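Side-chain contacts in hypothetical protein MTH1491 (Methanothermobacter thermautotrophicus, PDB 1L1S), which is of unknown function but belongs to the DsrE/DsrF-like family, some of whose members handle sulfur in other organisms: residues Gly57-Leu62 and Asp85-Val90; Val40-Gly45 and Gly98-Arg103. All coordinates share one frame; numbering follows the deposited sequence.

Contact 1 (Gly57-Leu62 and Asp85-Val90); sequences GDVSEL and DLLEGV
Leu87 meets Val59 and Ser60, and the contact is mainly apolar. One methyl of the leucine does the touching. Its CD2 lies 3.7 Å from CG1 of Val59 and 3.9 Å from Val59 CB. The two side chains run past one another in opposing senses, so they lie alongside rather than end to end. Leu87 reaches the helix because its CG stands opposite the backbone N (chi1 -171°). Val90 adds a looser touch, with its CG2 4.3 Å from Val59 CG1. That methyl of Val59 thus meets both loop residues.

The leucine methyl also rests against the helix backbone. Leu87 CD2 is 3.8 Å from Ser60 N, a van der Waals contact.

Some polar bonds lie inside each segment. Ser60 turns its hydroxyl back on its own helix, where OG donates to Gly57 O at 3.2 Å. This oxygen also takes the helical bond from Glu61 N at 3.0 Å. Both donors come from the same face of the carbonyl plane, and OG is tilted 32° from it. In the loop, Val90 N bonds to Leu87 O at 3.3 Å and closes a type II beta turn. Gly89 holds the third position of the turn, where a side chain would press on the carbonyl O of Glu88.

Val59 also packs on Phe69 of strand 68-72, and Val90 touches Leu49. The contact joins helix 56-64 to the turn leading into strand 91-93, the outermost on its side of the sheet within this chain. The setting is a DsrE-type alpha/beta fold built on a parallel sheet.

Contact 2 (Val40-Gly45 and Gly98-Arg103); sequences VAYSMG and GHIVRR
His99 and Ile100 meet Val40 from a helical turn in which Arg102 N donates to Gly98 O at 2.8 Å, the shortest polar bond within the two segments. The next bond, from Arg103 N, takes up His99 O. The imidazole has its polar partner outside the segments: His99 NE2 is hydrogen-bonded to Glu38, which also forms a salt bridge with Arg103. This bond probably helps to fix the turn of the ring.

Across the contact the meeting is apolar. Val40 CG2 comes to the edge of the imidazole, in its plane, and lies 3.8 Å from His99 CD2. The same methyl is 3.9 Å from Ile100 CG1. The other methyl, Val40 CG1, sits 4.0 Å from Ile100 CD1. With CG1 opposite the backbone N (chi1 179°), the valine thus offers one branch to both helix residues and the other to the isoleucine. Cutting this valine back to alanine removes both methyls, which is likely to open a gap beside Ile100 CG1 and CD1 and at the His99 ring edge. Ile100 CD1 reaches on to the Tyr42 ring at its edge, near the ring plane, 4.3 Å from CE2.

The side chains of Val40 and Tyr42 set out toward the helix, while that of Ala41 between them starts away from it. Strand 35-41 runs between strands 4-10 and 68-72, and helix 96-105 packs over this face. Ile100 also touches His9, and His99 touches Arg68, one on each neighbouring strand. In a second subunit, Ile111 packs on Ile100, and Asp31 forms a salt bridge with Arg102.

In the fold
From the N terminus, the chain forms strand 4-10 and helix 15-31 before strand 35-41, where contact 2 begins. It then passes into helix 56-64, the first half of contact 1. Strand 68-72 and helix 73-78 follow, and the loop at 85-90 closes contact 1. The chain next forms strand 91-93 and helix 96-105, which closes contact 2. The shorter loop therefore lies wholly within the longer one, and the two do not cross. Their centres are about 17 Å apart, with the middle of the chain lying between them. Contact 2 ties a central strand to a helix, and contact 1 ties another helix to the loop leading to strand 91-93.

Contact 1 (Gly57-Leu62 and Asp85-Val90)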
ATOM      1  N   GLY A  57      19.174  -6.248  15.530  1.00 25.72           N
ATOM      2  CA  GLY A  57      18.770  -7.366  16.363  1.00 25.71           C
ATOM      3  C   GLY A  57      17.462  -7.951  15.850  1.00 26.01           C
ATOM      4  O   GLY A  57      17.328  -9.170  15.687  1.00 24.95           O
ATOM      5  N   ASP A  58      16.491  -7.077  15.583  1.00 26.16           N
ATOM      6  CA  ASP A  58      15.198  -7.521  15.082  1.00 26.18           C
ATOM      7  C   ASP A  58      15.355  -8.193  13.725  1.00 24.97           C
ATOM      8  O   ASP A  58      14.788  -9.264  13.482  1.00 24.60           O
ATOM      9  CB  ASP A  58      14.223  -6.339  14.981  1.00 27.86           C
ATOM     10  CG  ASP A  58      13.709  -5.889  16.339  1.00 29.87           C
ATOM     11  OD1 ASP A  58      13.326  -6.758  17.147  1.00 31.16           O
ATOM     12  OD2 ASP A  58      13.673  -4.669  16.600  1.00 31.86           O
ATOM     13  N   VAL A  59      16.144  -7.588  12.843  1.00 23.98           N
ATOM     14  CA  VAL A  59      16.334  -8.186  11.523  1.00 24.57           C
ATOM     15  C   VAL A  59      17.038  -9.541  11.571  1.00 24.77           C
ATOM     16  O   VAL A  59      16.602 -10.483  10.913  1.00 23.43           O
ATOM     17  CB  VAL A  59      17.105  -7.245  10.584  1.00 23.75           C
ATOM     18  CG1 VAL A  59      17.447  -7.954   9.292  1.00 24.31           C
ATOM     19  CG2 VAL A  59      16.266  -6.037  10.285  1.00 23.93           C
ATOM     20  N   SER A  60      18.111  -9.657  12.353  1.00 25.50           N
ATOM     21  CA  SER A  60      18.819 -10.936  12.418  1.00 27.08           C
ATOM     22  C   SER A  60      17.930 -12.016  13.024  1.00 27.04           C
ATOM     23  O   SER A  60      17.884 -13.141  12.527  1.00 26.31           O
ATOM     24  CB  SER A  60      20.110 -10.817  13.227  1.00 27.69           C
ATOM     25  OG  SER A  60      19.836 -10.813  14.617  1.00 32.29           O
ATOM     26  N   GLU A  61      17.208 -11.670  14.083  1.00 27.66           N
ATOM     27  CA  GLU A  61      16.328 -12.638  14.720  1.00 29.03           C
ATOM     28  C   GLU A  61      15.250 -13.181  13.780  1.00 28.29           C
ATOM     29  O   GLU A  61      15.048 -14.391  13.707  1.00 29.03           O
ATOM     30  CB  GLU A  61      15.652 -12.025  15.938  1.00 31.95           C
ATOM     31  CG  GLU A  61      14.572 -12.913  16.511  1.00 36.64           C
ATOM     32  CD  GLU A  61      13.943 -12.330  17.751  1.00 40.42           C
ATOM     33  OE1 GLU A  61      13.070 -13.008  18.339  1.00 43.00           O
ATOM     34  OE2 GLU A  61      14.322 -11.197  18.141  1.00 41.63           O
ATOM     35  N   LEU A  62      14.555 -12.293  13.065  1.00 26.89           N
ATOM     36  CA  LEU A  62      13.501 -12.737  12.148  1.00 25.37           C
ATOM     37  C   LEU A  62      14.051 -13.542  10.979  1.00 24.61           C
ATOM     38  O   LEU A  62      13.358 -14.395  10.412  1.00 24.23           O
ATOM     39  CB  LEU A  62      12.702 -11.539  11.622  1.00 23.90           C
ATOM     40  CG  LEU A  62      11.799 -10.885  12.672  1.00 23.37           C
ATOM     41  CD1 LEU A  62      11.260  -9.555  12.188  1.00 22.45           C
ATOM     42  CD2 LEU A  62      10.677 -11.828  12.990  1.00 22.38           C
ATOM     43  N   ASP A  85      27.770  -3.491   3.183  1.00 29.23           N
ATOM     44  CA  ASP A  85      27.155  -2.618   4.180  1.00 29.39           C
ATOM     45  C   ASP A  85      25.927  -3.258   4.845  1.00 28.96           C
ATOM     46  O   ASP A  85      25.467  -2.791   5.886  1.00 28.52           O
ATOM     47  CB  ASP A  85      26.721  -1.290   3.540  1.00 29.54           C
ATOM     48  CG  ASP A  85      27.865  -0.562   2.846  1.00 30.78           C
ATOM     49  OD1 ASP A  85      28.922  -0.341   3.480  1.00 30.76           O
ATOM     50  OD2 ASP A  85      27.698  -0.203   1.662  1.00 30.18           O
ATOM     51  N   LEU A  86      25.409  -4.326   4.244  1.00 28.30           N
ATOM     52  CA  LEU A  86      24.218  -4.996   4.758  1.00 28.97           C
ATOM     53  C   LEU A  86      24.484  -6.037   5.824  1.00 29.09           C
ATOM     54  O   LEU A  86      25.516  -6.708   5.816  1.00 29.09           O
ATOM     55  CB  LEU A  86      23.453  -5.659   3.610  1.00 28.29           C
ATOM     56  CG  LEU A  86      23.119  -4.728   2.450  1.00 28.75           C
ATOM     57  CD1 LEU A  86      22.748  -5.555   1.249  1.00 29.06           C
ATOM     58  CD2 LEU A  86      21.997  -3.772   2.842  1.00 28.42           C
ATOM     59  N   LEU A  87      23.529  -6.162   6.740  1.00 29.30           N
ATOM     60  CA  LEU A  87      23.610  -7.139   7.817  1.00 29.18           C
ATOM     61  C   LEU A  87      23.649  -8.537   7.189  1.00 29.28           C
ATOM     62  O   LEU A  87      23.112  -8.749   6.103  1.00 28.20           O
ATOM     63  CB  LEU A  87      22.379  -7.001   8.716  1.00 29.74           C
ATOM     64  CG  LEU A  87      22.366  -7.796  10.023  1.00 31.40           C
ATOM     65  CD1 LEU A  87      23.300  -7.140  11.031  1.00 31.37           C
ATOM     66  CD2 LEU A  87      20.942  -7.852  10.574  1.00 31.54           C
ATOM     67  N   GLU A  88      24.290  -9.483   7.865  1.00 30.11           N
ATOM     68  CA  GLU A  88      24.376 -10.848   7.358  1.00 31.52           C
ATOM     69  C   GLU A  88      22.992 -11.484   7.313  1.00 31.02           C
ATOM     70  O   GLU A  88      22.183 -11.308   8.229  1.00 30.93           O
ATOM     71  CB  GLU A  88      25.285 -11.696   8.252  1.00 35.03           C
ATOM     72  CG  GLU A  88      24.796 -11.807   9.691  1.00 38.89           C
ATOM     73  CD  GLU A  88      25.616 -12.788  10.530  1.00 42.36           C
ATOM     74  OE1 GLU A  88      25.481 -14.023  10.324  1.00 43.35           O
ATOM     75  OE2 GLU A  88      26.396 -12.321  11.397  1.00 42.70           O
ATOM     76  N   GLY A  89      22.717 -12.226   6.250  1.00 30.16           N
ATOM     77  CA  GLY A  89      21.421 -12.863   6.136  1.00 29.39           C
ATOM     78  C   GLY A  89      20.508 -12.103   5.200  1.00 28.96           C
ATOM     79  O   GLY A  89      19.558 -12.660   4.656  1.00 29.54           O
ATOM     80  N   VAL A  90      20.786 -10.817   5.017  1.00 28.04           N
ATOM     81  CA  VAL A  90      19.987  -9.996   4.121  1.00 26.41           C
ATOM     82  C   VAL A  90      20.398 -10.306   2.697  1.00 25.63           C
ATOM     83  O   VAL A  90      21.589 -10.298   2.376  1.00 26.50           O
ATOM     84  CB  VAL A  90      20.216  -8.484   4.366  1.00 25.92           C
ATOM     85  CG1 VAL A  90      19.314  -7.664   3.431  1.00 25.22           C
ATOM     86  CG2 VAL A  90      19.932  -8.143   5.819  1.00 24.03           C
TER

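Contact 2 (Val40-Gly45 and Gly98-Arg103)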
ATOM      1  N   VAL A  40      10.703  -6.615   1.451  1.00 15.29           N
ATOM      2  CA  VAL A  40      11.413  -5.852   0.446  1.00 15.40           C
ATOM      3  C   VAL A  40      11.510  -4.397   0.877  1.00 16.98           C
ATOM      4  O   VAL A  40      10.496  -3.704   1.030  1.00 16.66           O
ATOM      5  CB  VAL A  40      10.694  -5.910  -0.920  1.00 16.14           C
ATOM      6  CG1 VAL A  40      11.462  -5.066  -1.950  1.00 13.56           C
ATOM      7  CG2 VAL A  40      10.579  -7.348  -1.388  1.00 13.78           C
ATOM      8  N   ALA A  41      12.741  -3.939   1.056  1.00 17.48           N
ATOM      9  CA  ALA A  41      12.996  -2.582   1.485  1.00 19.81           C
ATOM     10  C   ALA A  41      13.819  -1.846   0.445  1.00 21.81           C
ATOM     11  O   ALA A  41      14.844  -2.361  -0.017  1.00 24.50           O
ATOM     12  CB  ALA A  41      13.746  -2.600   2.806  1.00 19.41           C
ATOM     13  N   TYR A  42      13.368  -0.661   0.047  1.00 21.66           N
ATOM     14  CA  TYR A  42      14.141   0.128  -0.900  1.00 22.26           C
ATOM     15  C   TYR A  42      14.100   1.593  -0.475  1.00 21.58           C
ATOM     16  O   TYR A  42      13.435   1.931   0.502  1.00 21.58           O
ATOM     17  CB  TYR A  42      13.673  -0.099  -2.349  1.00 22.41           C
ATOM     18  CG  TYR A  42      12.236   0.249  -2.681  1.00 23.56           C
ATOM     19  CD1 TYR A  42      11.856   1.568  -2.941  1.00 24.85           C
ATOM     20  CD2 TYR A  42      11.267  -0.748  -2.789  1.00 23.63           C
ATOM     21  CE1 TYR A  42      10.542   1.885  -3.311  1.00 25.09           C
ATOM     22  CE2 TYR A  42       9.945  -0.443  -3.157  1.00 25.28           C
ATOM     23  CZ  TYR A  42       9.593   0.874  -3.416  1.00 26.81           C
ATOM     24  OH  TYR A  42       8.289   1.186  -3.775  1.00 29.18           O
ATOM     25  N   SER A  43      14.824   2.447  -1.192  1.00 22.31           N
ATOM     26  CA  SER A  43      14.935   3.860  -0.851  1.00 22.79           C
ATOM     27  C   SER A  43      15.403   3.942   0.600  1.00 23.86           C
ATOM     28  O   SER A  43      16.219   3.127   1.043  1.00 24.05           O
ATOM     29  CB  SER A  43      13.597   4.578  -1.025  1.00 23.71           C
ATOM     30  OG  SER A  43      13.712   5.958  -0.687  1.00 24.63           O
HETATM   31  N   MSE A  44      14.879   4.900   1.351  1.00 24.95           N
HETATM   32  CA  MSE A  44      15.279   5.072   2.741  1.00 26.66           C
HETATM   33  C   MSE A  44      15.090   3.792   3.541  1.00 25.64           C
HETATM   34  O   MSE A  44      15.788   3.550   4.525  1.00 24.53           O
HETATM   35  CB  MSE A  44      14.479   6.213   3.365  1.00 31.98           C
HETATM   36  CG  MSE A  44      14.788   7.566   2.731  1.00 39.41           C
HETATM   37 SE   MSE A  44      16.705   7.926   2.826  1.00 51.04          SE
HETATM   38  CE  MSE A  44      16.766   8.446   4.709  1.00 46.39           C
ATOM     39  N   GLY A  45      14.140   2.973   3.103  1.00 24.75           N
ATOM     40  CA  GLY A  45      13.875   1.714   3.774  1.00 23.45           C
ATOM     41  C   GLY A  45      15.076   0.784   3.888  1.00 22.73           C
ATOM     42  O   GLY A  45      15.156  -0.016   4.817  1.00 22.46           O
ATOM     43  N   GLY A  98      10.557  -4.513  -8.813  1.00 19.34           N
ATOM     44  CA  GLY A  98      10.483  -5.634  -9.732  1.00 17.43           C
ATOM     45  C   GLY A  98      10.244  -6.937  -8.975  1.00 17.29           C
ATOM     46  O   GLY A  98       9.394  -7.731  -9.355  1.00 17.58           O
ATOM     47  N   HIS A  99      10.990  -7.157  -7.897  1.00 16.94           N
ATOM     48  CA  HIS A  99      10.824  -8.376  -7.116  1.00 16.51           C
ATOM     49  C   HIS A  99       9.386  -8.447  -6.588  1.00 16.44           C
ATOM     50  O   HIS A  99       8.760  -9.502  -6.631  1.00 15.62           O
ATOM     51  CB  HIS A  99      11.812  -8.426  -5.947  1.00 16.63           C
ATOM     52  CG  HIS A  99      11.788  -9.728  -5.206  1.00 19.75           C
ATOM     53  ND1 HIS A  99      12.167 -10.921  -5.787  1.00 20.67           N
ATOM     54  CD2 HIS A  99      11.381 -10.036  -3.949  1.00 18.78           C
ATOM     55  CE1 HIS A  99      11.993 -11.906  -4.922  1.00 20.43           C
ATOM     56  NE2 HIS A  99      11.518 -11.396  -3.799  1.00 20.23           N
ATOM     57  N   ILE A 100       8.869  -7.321  -6.100  1.00 16.15           N
ATOM     58  CA  ILE A 100       7.500  -7.273  -5.591  1.00 15.89           C
ATOM     59  C   ILE A 100       6.499  -7.630  -6.698  1.00 15.99           C
ATOM     60  O   ILE A 100       5.574  -8.413  -6.480  1.00 15.56           O
ATOM     61  CB  ILE A 100       7.159  -5.877  -5.028  1.00 15.92           C
ATOM     62  CG1 ILE A 100       7.996  -5.595  -3.775  1.00 15.08           C
ATOM     63  CG2 ILE A 100       5.678  -5.795  -4.666  1.00 15.76           C
ATOM     64  CD1 ILE A 100       7.784  -4.170  -3.194  1.00 14.90           C
ATOM     65  N   VAL A 101       6.702  -7.084  -7.893  1.00 15.81           N
ATOM     66  CA  VAL A 101       5.800  -7.377  -8.995  1.00 16.86           C
ATOM     67  C   VAL A 101       5.884  -8.845  -9.395  1.00 17.99           C
ATOM     68  O   VAL A 101       4.863  -9.483  -9.659  1.00 18.84           O
ATOM     69  CB  VAL A 101       6.079  -6.468 -10.224  1.00 17.50           C
ATOM     70  CG1 VAL A 101       5.318  -6.982 -11.449  1.00 16.86           C
ATOM     71  CG2 VAL A 101       5.641  -5.032  -9.913  1.00 16.54           C
ATOM     72  N   ARG A 102       7.093  -9.391  -9.429  1.00 18.48           N
ATOM     73  CA  ARG A 102       7.250 -10.802  -9.783  1.00 19.16           C
ATOM     74  C   ARG A 102       6.530 -11.666  -8.746  1.00 18.34           C
ATOM     75  O   ARG A 102       5.813 -12.595  -9.078  1.00 17.36           O
ATOM     76  CB  ARG A 102       8.730 -11.198  -9.809  1.00 19.40           C
ATOM     77  CG  ARG A 102       9.545 -10.533 -10.910  1.00 21.81           C
ATOM     78  CD  ARG A 102      10.869 -11.257 -11.103  1.00 22.38           C
ATOM     79  NE  ARG A 102      11.592 -10.740 -12.261  1.00 25.64           N
ATOM     80  CZ  ARG A 102      12.378  -9.667 -12.241  1.00 25.44           C
ATOM     81  NH1 ARG A 102      12.557  -8.991 -11.116  1.00 25.66           N
ATOM     82  NH2 ARG A 102      12.976  -9.266 -13.353  1.00 26.48           N
ATOM     83  N   ARG A 103       6.746 -11.340  -7.478  1.00 18.16           N
ATOM     84  CA  ARG A 103       6.139 -12.088  -6.394  1.00 19.02           C
ATOM     85  C   ARG A 103       4.610 -12.050  -6.484  1.00 17.83           C
ATOM     86  O   ARG A 103       3.953 -13.086  -6.430  1.00 17.27           O
ATOM     87  CB  ARG A 103       6.617 -11.518  -5.063  1.00 19.19           C
ATOM     88  CG  ARG A 103       6.997 -12.555  -4.050  1.00 23.65           C
ATOM     89  CD  ARG A 103       8.481 -12.959  -4.055  1.00 22.90           C
ATOM     90  NE  ARG A 103       8.788 -14.047  -4.966  1.00 22.58           N
ATOM     91  CZ  ARG A 103       9.834 -14.870  -4.844  1.00 22.90           C
ATOM     92  NH1 ARG A 103      10.690 -14.759  -3.840  1.00 23.30           N
ATOM     93  NH2 ARG A 103      10.042 -15.802  -5.755  1.00 21.69           N
TER